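Local atomic coordinates of putative glycosyltransferase (GalT1) (Streptococcus parasanguinis, PDB entry 4PHR), a protein that probably transfers a sugar from a nucleotide donor to an acceptor through its GT-D-fold domain, the part modelled here with UDP and manganese bound. Residues L41-S46 with S102-N107; A134-L139 with G227-E232; G153-S158 with E258-E263; N180-Y185 with A209-A214. All coordinates share one frame; numbering follows the deposited sequence.

Contact 1: L41-S46 with S102-N107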
# COMPACT_ATOMS: atom_id res chain seq x y z
N LEU A 41 11.62 3.36 8.71
CA LEU A 41 11.34 2.69 9.97
C LEU A 41 12.34 1.57 10.28
O LEU A 41 12.85 1.47 11.41
CB LEU A 41 9.93 2.09 9.96
CG LEU A 41 8.76 2.98 10.32
CD1 LEU A 41 7.48 2.33 9.85
CD2 LEU A 41 8.73 3.18 11.82
N MET A 42 12.61 0.73 9.28
CA MET A 42 13.54 -0.39 9.47
C MET A 42 14.93 0.08 9.87
O MET A 42 15.66 -0.65 10.54
CB MET A 42 13.62 -1.27 8.22
CG MET A 42 12.45 -2.25 8.08
SD MET A 42 12.62 -3.38 6.69
CE MET A 42 12.32 -2.18 5.43
N THR A 43 15.30 1.28 9.46
CA THR A 43 16.63 1.81 9.76
C THR A 43 16.62 2.77 10.96
O THR A 43 17.62 3.41 11.24
CB THR A 43 17.27 2.47 8.53
OG1 THR A 43 16.48 3.58 8.10
CG2 THR A 43 17.40 1.47 7.38
N GLY A 44 15.49 2.86 11.64
CA GLY A 44 15.46 3.50 12.95
C GLY A 44 14.74 4.84 13.06
O GLY A 44 14.94 5.56 14.03
N HIS A 45 13.90 5.18 12.08
CA HIS A 45 13.23 6.47 12.14
C HIS A 45 11.73 6.44 12.27
O HIS A 45 11.07 5.48 11.91
CB HIS A 45 13.61 7.31 10.94
CG HIS A 45 15.04 7.71 10.96
ND1 HIS A 45 16.06 6.84 10.64
CD2 HIS A 45 15.63 8.87 11.34
CE1 HIS A 45 17.22 7.45 10.78
NE2 HIS A 45 16.99 8.69 11.20
N SER A 46 11.20 7.53 12.81
CA SER A 46 9.76 7.70 12.87
C SER A 46 9.27 8.31 11.57
O SER A 46 9.96 9.11 10.94
CB SER A 46 9.39 8.57 14.07
OG SER A 46 9.65 7.87 15.27
N SER A 102 21.45 2.94 -0.25
CA SER A 102 22.05 2.09 -1.27
C SER A 102 22.53 0.78 -0.67
O SER A 102 22.36 -0.28 -1.27
CB SER A 102 23.20 2.80 -1.99
OG SER A 102 24.25 3.12 -1.10
N GLU A 103 23.11 0.85 0.52
CA GLU A 103 23.64 -0.34 1.16
C GLU A 103 22.51 -1.29 1.52
O GLU A 103 22.63 -2.51 1.38
CB GLU A 103 24.45 0.04 2.41
CG GLU A 103 25.05 -1.15 3.15
CD GLU A 103 25.96 -0.73 4.29
OE1 GLU A 103 26.32 0.47 4.36
OE2 GLU A 103 26.31 -1.59 5.13
N PHE A 104 21.39 -0.72 1.96
CA PHE A 104 20.21 -1.51 2.29
C PHE A 104 19.68 -2.21 1.05
O PHE A 104 19.46 -3.42 1.05
CB PHE A 104 19.14 -0.60 2.90
CG PHE A 104 17.93 -1.34 3.39
CD1 PHE A 104 17.81 -1.69 4.73
CD2 PHE A 104 16.91 -1.69 2.52
CE1 PHE A 104 16.69 -2.37 5.19
CE2 PHE A 104 15.78 -2.37 2.98
CZ PHE A 104 15.68 -2.70 4.31
N TYR A 105 19.50 -1.45 -0.02
CA TYR A 105 18.95 -2.02 -1.24
C TYR A 105 19.90 -3.02 -1.90
O TYR A 105 19.46 -4.07 -2.38
CB TYR A 105 18.55 -0.92 -2.23
CG TYR A 105 17.22 -0.28 -1.88
CD1 TYR A 105 16.04 -1.00 -1.99
CD2 TYR A 105 17.16 1.04 -1.45
CE1 TYR A 105 14.82 -0.42 -1.68
CE2 TYR A 105 15.93 1.63 -1.13
CZ TYR A 105 14.77 0.89 -1.24
OH TYR A 105 13.55 1.46 -0.94
N LEU A 106 21.19 -2.71 -1.92
CA LEU A 106 22.15 -3.59 -2.57
C LEU A 106 22.33 -4.92 -1.85
O LEU A 106 22.70 -5.93 -2.46
CB LEU A 106 23.51 -2.89 -2.72
CG LEU A 106 23.58 -1.80 -3.79
CD1 LEU A 106 24.85 -0.98 -3.63
CD2 LEU A 106 23.49 -2.41 -5.19
N ASN A 107 22.07 -4.93 -0.54
CA ASN A 107 22.38 -6.09 0.28
C ASN A 107 21.18 -6.90 0.75
O ASN A 107 21.26 -8.12 0.89
CB ASN A 107 23.24 -5.67 1.48
CG ASN A 107 24.62 -5.20 1.07
OD1 ASN A 107 25.30 -5.85 0.27
ND2 ASN A 107 25.05 -4.06 1.61
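Met42 lays its terminal CE and SD against the outer end of the Phe104 ring, CE sitting 3.6 Å from Phe104 CZ. The sulfur itself keeps near the rim: SD is 5.2 Å from the centroid of the Phe104 ring and 76° off the ring normal, a Met-aromatic contact made at the edge. The chain runs out to SD with chi2 extended (-175°), a bend at chi3 (-71°) then brings the methyl CE up to CZ, and the two side chains cross at about a right angle. Thr43 adds a looser touch farther along the ring, its CG2 lying 4.1 Å from Phe104 CD1. Its hydroxyl is engaged elsewhere, bonded back to Ile39 O and Asp40 O in the last turn of the helix that precedes it. That helix, 36-42, ends here in a Schellman motif, with Gly44 at positive phi as the C-prime residue; His45 N returns to Asp40 O, and Gly44 N reaches Leu41 O at 3.0 Å. Apolar groups set the end of helix 36-42 against helix 102-108; no hydrogen bond crosses between the segments. Leu64 and Ile39 also touch Phe104, while Met42 packs on Leu60 and Gln61 of helix 54-64.

Contact 2: A134-L139 with G227-E232. With UDP (uridine-5'-diphosphate), chain B.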
# COMPACT_ATOMS: atom_id res chain seq x y z
N ALA A 134 -6.54 1.88 -17.52
CA ALA A 134 -6.29 0.45 -17.56
C ALA A 134 -5.78 -0.11 -16.22
O ALA A 134 -6.15 -1.21 -15.82
CB ALA A 134 -5.32 0.10 -18.68
N TYR A 135 -4.93 0.65 -15.54
CA TYR A 135 -4.42 0.22 -14.24
C TYR A 135 -5.57 0.06 -13.24
O TYR A 135 -5.66 -0.95 -12.54
CB TYR A 135 -3.38 1.20 -13.68
CG TYR A 135 -2.10 1.32 -14.47
CD1 TYR A 135 -1.69 0.32 -15.35
CD2 TYR A 135 -1.29 2.45 -14.34
CE1 TYR A 135 -0.51 0.44 -16.09
CE2 TYR A 135 -0.11 2.57 -15.07
CZ TYR A 135 0.28 1.56 -15.94
OH TYR A 135 1.44 1.69 -16.66
N PHE A 136 -6.46 1.05 -13.18
CA PHE A 136 -7.56 1.01 -12.22
C PHE A 136 -8.57 -0.07 -12.57
O PHE A 136 -9.13 -0.71 -11.68
CB PHE A 136 -8.24 2.37 -12.06
CG PHE A 136 -7.47 3.33 -11.19
CD1 PHE A 136 -7.31 3.08 -9.84
CD2 PHE A 136 -6.90 4.47 -11.73
CE1 PHE A 136 -6.60 3.95 -9.03
CE2 PHE A 136 -6.20 5.35 -10.93
CZ PHE A 136 -6.05 5.09 -9.57
N GLU A 137 -8.78 -0.30 -13.86
CA GLU A 137 -9.67 -1.37 -14.29
C GLU A 137 -9.12 -2.73 -13.88
O GLU A 137 -9.86 -3.60 -13.43
CB GLU A 137 -9.92 -1.31 -15.80
CG GLU A 137 -10.64 -0.06 -16.28
CD GLU A 137 -12.12 -0.05 -15.91
OE1 GLU A 137 -12.45 -0.27 -14.72
OE2 GLU A 137 -12.95 0.18 -16.81
N SER A 138 -7.80 -2.90 -14.01
CA SER A 138 -7.19 -4.16 -13.61
C SER A 138 -7.24 -4.35 -12.09
O SER A 138 -7.52 -5.45 -11.61
CB SER A 138 -5.76 -4.27 -14.11
OG SER A 138 -5.18 -5.50 -13.72
N LEU A 139 -7.00 -3.28 -11.36
CA LEU A 139 -7.12 -3.31 -9.90
C LEU A 139 -8.53 -3.75 -9.48
O LEU A 139 -8.69 -4.62 -8.63
CB LEU A 139 -6.80 -1.95 -9.30
CG LEU A 139 -5.32 -1.66 -9.05
CD1 LEU A 139 -5.08 -0.16 -8.89
CD2 LEU A 139 -4.82 -2.42 -7.83
N GLY A 227 -2.68 0.39 0.64
CA GLY A 227 -2.18 1.70 1.00
C GLY A 227 -3.06 2.87 0.58
O GLY A 227 -4.23 2.95 0.96
N HIS A 228 -2.48 3.78 -0.21
CA HIS A 228 -3.12 5.05 -0.59
C HIS A 228 -3.96 4.98 -1.87
O HIS A 228 -4.19 6.01 -2.53
CB HIS A 228 -2.06 6.15 -0.70
CG HIS A 228 -1.72 6.79 0.61
ND1 HIS A 228 -0.43 6.87 1.08
CD2 HIS A 228 -2.50 7.40 1.53
CE1 HIS A 228 -0.42 7.51 2.24
NE2 HIS A 228 -1.67 7.84 2.53
N ILE A 229 -4.43 3.79 -2.23
CA ILE A 229 -5.18 3.64 -3.48
C ILE A 229 -6.35 4.63 -3.59
O ILE A 229 -6.64 5.15 -4.67
CB ILE A 229 -5.67 2.18 -3.71
CG1 ILE A 229 -6.25 2.03 -5.12
CG2 ILE A 229 -6.67 1.76 -2.64
CD1 ILE A 229 -5.23 2.31 -6.20
N ASP A 230 -7.02 4.92 -2.48
CA ASP A 230 -8.17 5.81 -2.54
C ASP A 230 -7.82 7.22 -2.99
O ASP A 230 -8.55 7.82 -3.79
CB ASP A 230 -8.92 5.88 -1.21
CG ASP A 230 -10.13 6.78 -1.28
OD1 ASP A 230 -11.22 6.30 -1.66
OD2 ASP A 230 -9.99 7.99 -0.98
N SER A 231 -6.73 7.77 -2.45
CA SER A 231 -6.30 9.11 -2.84
C SER A 231 -6.01 9.16 -4.33
O SER A 231 -6.41 10.10 -5.03
CB SER A 231 -5.04 9.53 -2.09
OG SER A 231 -5.28 9.67 -0.71
N GLU A 232 -5.28 8.15 -4.81
CA GLU A 232 -4.91 8.08 -6.22
C GLU A 232 -6.15 7.98 -7.10
O GLU A 232 -6.24 8.63 -8.15
CB GLU A 232 -3.95 6.92 -6.45
CG GLU A 232 -2.56 7.16 -5.84
CD GLU A 232 -1.58 7.75 -6.84
OE1 GLU A 232 -1.97 8.03 -7.99
OE2 GLU A 232 -0.39 7.93 -6.47
N1 UDP B . -2.73 4.47 8.01
C2 UDP B . -3.54 4.29 9.11
N3 UDP B . -2.98 4.09 10.34
C4 UDP B . -1.62 4.06 10.50
C5 UDP B . -0.79 4.24 9.39
C6 UDP B . -1.39 4.59 8.18
O2 UDP B . -4.77 4.34 8.99
O4 UDP B . -1.16 3.84 11.63
C1' UDP B . -3.36 4.61 6.69
C2' UDP B . -3.43 5.96 6.03
O2' UDP B . -4.51 6.70 6.54
C3' UDP B . -3.64 5.55 4.58
C4' UDP B . -2.83 4.27 4.47
O4' UDP B . -2.57 3.84 5.80
O3' UDP B . -5.00 5.25 4.36
C5' UDP B . -1.53 4.49 3.70
O5' UDP B . -0.80 3.27 3.71
PA UDP B . 0.65 3.14 3.02
O1A UDP B . 1.62 3.98 3.75
O2A UDP B . 0.95 1.69 2.96
O3A UDP B . 0.37 3.78 1.56
PB UDP B . 1.27 3.89 0.20
O1B UDP B . 1.71 5.31 0.13
O2B UDP B . 0.31 3.55 -0.87
O3B UDP B . 2.43 2.94 0.31
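The Phe136 ring meets Ile229 obliquely, with CE1 3.5 Å from Ile229 CD1, and its CZ lies 3.8 Å from the backbone C of Glu232; Tyr233 meets the same ring edge-to-face. The imidazole of His228 carries UDP C5' over the centre of one face, 3.5 Å above the plane, and has UDP O1B in plane at its edge. There His228 ND1 donates to UDP O1B at 2.8 Å, while the backbone His228 N gives a nearly straight bond to UDP O2B (2.9 Å, 165°), so one residue grips two oxygens of the beta phosphate. On the side facing helix 132-140, Ile229 has CG1 anti to its backbone N (chi1 -171°), which sends CD1 toward that helix; there it meets Leu139 CD1 tip to tip at 3.7 Å, while it runs past Phe136 in the opposite direction. The carboxylate of Glu232 forms a salt bridge with Arg121, which itself hydrogen-bonds UDP, and His250 bonds His228 NE2. With His228 at the N-cap position of helix 229-238, the beta phosphate lies at the start of a helix whose first turn packs on helix 132-140: a diphosphate site in the GT-D fold.

Contact 3: G153-S158 with E258-E263. With UDP (uridine-5'-diphosphate), chain B.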
# COMPACT_ATOMS: atom_id res chain seq x y z
N GLY A 153 -7.59 2.80 8.55
CA GLY A 153 -7.67 3.75 9.65
C GLY A 153 -8.93 4.57 9.62
O GLY A 153 -9.67 4.59 8.63
N ALA A 154 -9.18 5.28 10.71
CA ALA A 154 -10.40 6.06 10.86
C ALA A 154 -10.58 7.18 9.84
O ALA A 154 -11.71 7.60 9.57
CB ALA A 154 -10.52 6.60 12.28
N THR A 155 -9.48 7.70 9.29
CA THR A 155 -9.57 8.76 8.28
C THR A 155 -9.43 8.24 6.84
O THR A 155 -9.65 8.98 5.89
CB THR A 155 -8.52 9.88 8.52
OG1 THR A 155 -7.19 9.33 8.43
CG2 THR A 155 -8.72 10.52 9.88
N SER A 156 -9.09 6.96 6.68
CA SER A 156 -8.82 6.39 5.36
C SER A 156 -10.05 6.42 4.45
O SER A 156 -9.99 6.88 3.31
CB SER A 156 -8.33 4.94 5.50
OG SER A 156 -7.13 4.87 6.25
N ARG A 157 -11.16 5.92 4.97
CA ARG A 157 -12.45 5.95 4.26
C ARG A 157 -12.32 5.55 2.79
O ARG A 157 -12.81 6.23 1.87
CB ARG A 157 -13.10 7.31 4.46
CG ARG A 157 -13.32 7.57 5.94
CD ARG A 157 -13.96 8.88 6.27
NE ARG A 157 -14.25 8.90 7.70
CZ ARG A 157 -15.44 9.20 8.21
NH1 ARG A 157 -16.44 9.53 7.41
NH2 ARG A 157 -15.62 9.18 9.53
N SER A 158 -11.67 4.42 2.58
CA SER A 158 -11.35 3.97 1.23
C SER A 158 -12.62 3.64 0.47
O SER A 158 -13.45 2.84 0.92
CB SER A 158 -10.42 2.75 1.28
OG SER A 158 -9.18 3.05 1.91
N GLU A 258 -4.58 16.98 8.93
CA GLU A 258 -5.10 18.27 9.37
C GLU A 258 -6.18 18.79 8.42
O GLU A 258 -6.15 18.52 7.21
CB GLU A 258 -3.96 19.29 9.47
CG GLU A 258 -2.99 19.03 10.61
CD GLU A 258 -1.74 19.88 10.52
OE1 GLU A 258 -1.52 20.50 9.46
OE2 GLU A 258 -0.97 19.93 11.51
N GLY A 259 -7.13 19.53 8.96
CA GLY A 259 -8.12 20.22 8.15
C GLY A 259 -9.19 19.32 7.56
O GLY A 259 -9.86 19.70 6.60
N ILE A 260 -9.35 18.12 8.10
CA ILE A 260 -10.33 17.18 7.57
C ILE A 260 -11.73 17.52 8.08
O ILE A 260 -11.94 17.72 9.28
CB ILE A 260 -9.98 15.71 7.89
CG1 ILE A 260 -8.70 15.30 7.16
CG2 ILE A 260 -11.13 14.79 7.47
CD1 ILE A 260 -8.14 13.99 7.63
N GLU A 261 -12.67 17.61 7.14
CA GLU A 261 -14.06 17.86 7.45
C GLU A 261 -14.85 16.59 7.17
O GLU A 261 -15.24 16.31 6.04
CB GLU A 261 -14.57 19.05 6.63
CG GLU A 261 -13.74 20.30 6.86
CD GLU A 261 -14.03 21.42 5.87
OE1 GLU A 261 -15.06 21.34 5.16
OE2 GLU A 261 -13.23 22.37 5.81
N LEU A 262 -15.06 15.81 8.22
CA LEU A 262 -15.71 14.51 8.09
C LEU A 262 -17.20 14.64 7.83
O LEU A 262 -17.86 15.57 8.31
CB LEU A 262 -15.48 13.66 9.34
CG LEU A 262 -14.05 13.20 9.63
CD1 LEU A 262 -14.00 12.50 10.98
CD2 LEU A 262 -13.53 12.28 8.53
N GLU A 263 -17.71 13.68 7.08
CA GLU A 263 -19.14 13.59 6.85
C GLU A 263 -19.66 12.34 7.55
O GLU A 263 -18.89 11.45 7.93
CB GLU A 263 -19.43 13.49 5.35
CG GLU A 263 -18.94 14.69 4.55
CD GLU A 263 -19.01 14.46 3.05
OE1 GLU A 263 -18.42 13.46 2.58
OE2 GLU A 263 -19.65 15.26 2.35
N1 UDP B . -2.73 4.47 8.01
C2 UDP B . -3.54 4.29 9.11
N3 UDP B . -2.98 4.09 10.34
C4 UDP B . -1.62 4.06 10.50
C5 UDP B . -0.79 4.24 9.39
C6 UDP B . -1.39 4.59 8.18
O2 UDP B . -4.77 4.34 8.99
O4 UDP B . -1.16 3.84 11.63
C1' UDP B . -3.36 4.61 6.69
C2' UDP B . -3.43 5.96 6.03
O2' UDP B . -4.51 6.70 6.54
C3' UDP B . -3.64 5.55 4.58
C4' UDP B . -2.83 4.27 4.47
O4' UDP B . -2.57 3.84 5.80
O3' UDP B . -5.00 5.25 4.36
C5' UDP B . -1.53 4.49 3.70
O5' UDP B . -0.80 3.27 3.71
PA UDP B . 0.65 3.14 3.02
O1A UDP B . 1.62 3.98 3.75
O2A UDP B . 0.95 1.69 2.96
O3A UDP B . 0.37 3.78 1.56
PB UDP B . 1.27 3.89 0.20
O1B UDP B . 1.71 5.31 0.13
O2B UDP B . 0.31 3.55 -0.87
O3B UDP B . 2.43 2.94 0.31
O HOH W 1 -17.77 9.90 10.71
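Two irregular backbones meet here, nearest at Thr155 and Leu262, whose CA atoms stand 8.4 Å apart, and Arg157 adopts positive phi and psi (45° and 51°). Its side chain does most of the joining. Extended from CG to NE, it carries the guanidinium across Leu262 at about a right angle, and Leu262 CD2 lies over one face, 3.6 Å from Arg157 NE and offset toward the rim. Arg157 NH1 then donates to Glu263 O, a 3.2 Å bond with an N-H...O angle of 142°, the acceptor tilted somewhat out of the guanidinium plane. Arg157 NH2 holds a water at 2.6 Å that also gives a weak bond to Glu263 O, and Arg157 NE makes a weak bond back to Ala154 O. These partners round its edge, two of the bonds weak, help to hold the group's rotation, with the leucine on a face. The segment 153-158 is the turn leaving the C-terminal end of strand 147-153 in the parallel sheet, the end at which this fold binds its nucleotide. Ser156 OG stands 2.9 Å from UDP O3', hydrogen-bonded to it, and accepts from Gly153 N at 3.1 Å, which helps place the hydroxyl against the ribose. Gly153 CA passes 3.0 Å from UDP O2 of the uracil. Nearby, the methyl Thr155 CG2 meets Ile260 CD1 at 4.2 Å, the two side chains crossing nearly at right angles, while the threonine hydroxyl bonds Asp257.

Contact 4: N180-Y185 with A209-A214. With UDP (uridine-5'-diphosphate), chain B.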
# COMPACT_ATOMS: atom_id res chain seq x y z
N ASN A 180 -0.13 5.41 14.46
CA ASN A 180 0.38 4.49 15.48
C ASN A 180 -0.49 3.25 15.66
O ASN A 180 -0.70 2.79 16.78
CB ASN A 180 0.57 5.20 16.82
CG ASN A 180 1.77 6.10 16.82
OD1 ASN A 180 2.64 5.98 15.96
ND2 ASN A 180 1.83 7.01 17.77
N ALA A 181 -0.99 2.71 14.55
CA ALA A 181 -1.83 1.53 14.64
C ALA A 181 -1.07 0.33 15.20
O ALA A 181 -1.69 -0.59 15.75
CB ALA A 181 -2.43 1.20 13.29
N PHE A 182 0.25 0.32 15.08
CA PHE A 182 1.01 -0.85 15.52
C PHE A 182 0.83 -1.14 17.01
O PHE A 182 0.94 -2.29 17.44
CB PHE A 182 2.50 -0.75 15.18
CG PHE A 182 3.23 -2.05 15.42
CD1 PHE A 182 3.02 -3.14 14.59
CD2 PHE A 182 4.09 -2.18 16.50
CE1 PHE A 182 3.68 -4.34 14.82
CE2 PHE A 182 4.75 -3.39 16.74
CZ PHE A 182 4.54 -4.47 15.90
N GLN A 183 0.55 -0.10 17.78
CA GLN A 183 0.31 -0.29 19.20
C GLN A 183 -0.81 -1.29 19.47
O GLN A 183 -0.82 -1.97 20.50
CB GLN A 183 -0.03 1.04 19.87
CG GLN A 183 -0.29 0.87 21.35
CD GLN A 183 -0.55 2.18 22.04
OE1 GLN A 183 0.34 3.03 22.13
NE2 GLN A 183 -1.76 2.34 22.56
N TYR A 184 -1.75 -1.38 18.54
CA TYR A 184 -2.91 -2.24 18.71
C TYR A 184 -2.81 -3.49 17.84
O TYR A 184 -3.82 -4.13 17.55
CB TYR A 184 -4.19 -1.47 18.37
CG TYR A 184 -4.38 -0.27 19.26
CD1 TYR A 184 -3.85 0.97 18.91
CD2 TYR A 184 -5.07 -0.37 20.46
CE1 TYR A 184 -4.02 2.07 19.74
CE2 TYR A 184 -5.24 0.72 21.29
CZ TYR A 184 -4.71 1.94 20.92
OH TYR A 184 -4.87 3.03 21.74
N TYR A 185 -1.58 -3.86 17.45
CA TYR A 185 -1.42 -4.90 16.46
C TYR A 185 -2.10 -6.23 16.80
O TYR A 185 -2.80 -6.81 15.96
CB TYR A 185 0.04 -5.17 16.11
CG TYR A 185 0.13 -6.25 15.08
CD1 TYR A 185 -0.21 -6.00 13.75
CD2 TYR A 185 0.47 -7.55 15.43
CE1 TYR A 185 -0.18 -6.99 12.80
CE2 TYR A 185 0.51 -8.56 14.48
CZ TYR A 185 0.18 -8.27 13.17
OH TYR A 185 0.21 -9.26 12.22
N ALA A 209 0.18 -2.50 8.12
CA ALA A 209 -0.43 -3.31 7.06
C ALA A 209 0.48 -4.45 6.61
O ALA A 209 0.01 -5.54 6.31
CB ALA A 209 -0.81 -2.44 5.86
N LYS A 210 1.78 -4.20 6.57
CA LYS A 210 2.70 -5.21 6.04
C LYS A 210 2.78 -6.41 6.99
O LYS A 210 2.82 -7.57 6.56
CB LYS A 210 4.08 -4.62 5.77
CG LYS A 210 4.09 -3.56 4.64
CD LYS A 210 3.71 -2.19 5.17
CE LYS A 210 3.80 -1.07 4.12
NZ LYS A 210 2.58 -0.86 3.29
N VAL A 211 2.82 -6.12 8.28
CA VAL A 211 2.89 -7.18 9.28
C VAL A 211 1.58 -7.96 9.27
O VAL A 211 1.58 -9.20 9.33
CB VAL A 211 3.18 -6.62 10.69
CG1 VAL A 211 3.34 -7.76 11.70
CG2 VAL A 211 4.44 -5.76 10.66
N LEU A 212 0.47 -7.24 9.19
CA LEU A 212 -0.84 -7.88 9.14
C LEU A 212 -0.94 -8.82 7.95
O LEU A 212 -1.35 -9.98 8.09
CB LEU A 212 -1.94 -6.82 9.08
CG LEU A 212 -3.38 -7.33 9.21
CD1 LEU A 212 -3.56 -8.06 10.53
CD2 LEU A 212 -4.39 -6.19 9.08
N VAL A 213 -0.57 -8.34 6.76
CA VAL A 213 -0.64 -9.18 5.57
C VAL A 213 0.25 -10.43 5.71
O VAL A 213 -0.16 -11.54 5.39
CB VAL A 213 -0.29 -8.38 4.29
CG1 VAL A 213 -0.05 -9.32 3.10
CG2 VAL A 213 -1.41 -7.38 3.97
N ALA A 214 1.47 -10.24 6.20
CA ALA A 214 2.39 -11.36 6.41
C ALA A 214 1.78 -12.41 7.33
O ALA A 214 1.80 -13.60 7.01
CB ALA A 214 3.71 -10.86 6.97
N1 UDP B . -2.73 4.47 8.01
C2 UDP B . -3.54 4.29 9.11
N3 UDP B . -2.98 4.09 10.34
C4 UDP B . -1.62 4.06 10.50
C5 UDP B . -0.79 4.24 9.39
C6 UDP B . -1.39 4.59 8.18
O2 UDP B . -4.77 4.34 8.99
O4 UDP B . -1.16 3.84 11.63
C1' UDP B . -3.36 4.61 6.69
C2' UDP B . -3.43 5.96 6.03
O2' UDP B . -4.51 6.70 6.54
C3' UDP B . -3.64 5.55 4.58
C4' UDP B . -2.83 4.27 4.47
O4' UDP B . -2.57 3.84 5.80
O3' UDP B . -5.00 5.25 4.36
C5' UDP B . -1.53 4.49 3.70
O5' UDP B . -0.80 3.27 3.71
PA UDP B . 0.65 3.14 3.02
O1A UDP B . 1.62 3.98 3.75
O2A UDP B . 0.95 1.69 2.96
O3A UDP B . 0.37 3.78 1.56
PB UDP B . 1.27 3.89 0.20
O1B UDP B . 1.71 5.31 0.13
O2B UDP B . 0.31 3.55 -0.87
O3B UDP B . 2.43 2.94 0.31
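Tyr185 drives its ring into the side of helix 206-218, where Val211 and Leu212 form the receiving surface. With CG anti to the backbone N (chi1 -180°), the ring reaches across to the helix. The branch Val211 CG1 bulges against its far end, 3.5 Å from Tyr185 CZ, and approaches it obliquely. At the ring's edge comes the helix backbone, Leu212 CA being in plane and 3.5 Å from Tyr185 OH, with Leu212 CB 4.1 Å from Tyr185 CE1. The other valine branch, CG2, is left for Phe182, whose CE1 comes within only 4.5 Å of it, a lighter touch; Leu56 of helix 54-64 packs on both Phe182 and Val211. The phenol oxygen lies 3.2 Å from Val211 O, but its hydrogen-bond partner is Asp215, one turn further along the helix. Away from this apolar seam each segment holds a different part of UDP, the base and the alpha phosphate: Ala181 N donates to UDP O4 of the uracil at 3.1 Å, and Lys210 NZ bonds UDP O2A at 3.0 Å while pairing with Asp225. Apolar packing thus joins the turn that bonds the base to the helix whose lysine probably offsets the charge of the alpha phosphate.

Overall arrangement
From the N terminus, contact 1 comes first: 41-46 and 102-107 close a loop that takes in helix 54-64, strand 72-76, the middle strand of the three-stranded sheet, and helix 88-100, before any other contact opens. Contact 2 then opens at helix 132-140 and closes at 227-232, while contact 3 starts inside that loop, at 153-158, and closes beyond it at 258-263, so the two cross. Contact 4 is nested within both, joining the turn after strand 170-176 to helix 206-218. Contacts 2 and 3 touch at Asp230 and Ser158. Contacts 2, 3 and 4 tie the surroundings of the five-stranded sheet together around UDP, whereas contact 1 lies about 27 Å from contact 2, centre to centre.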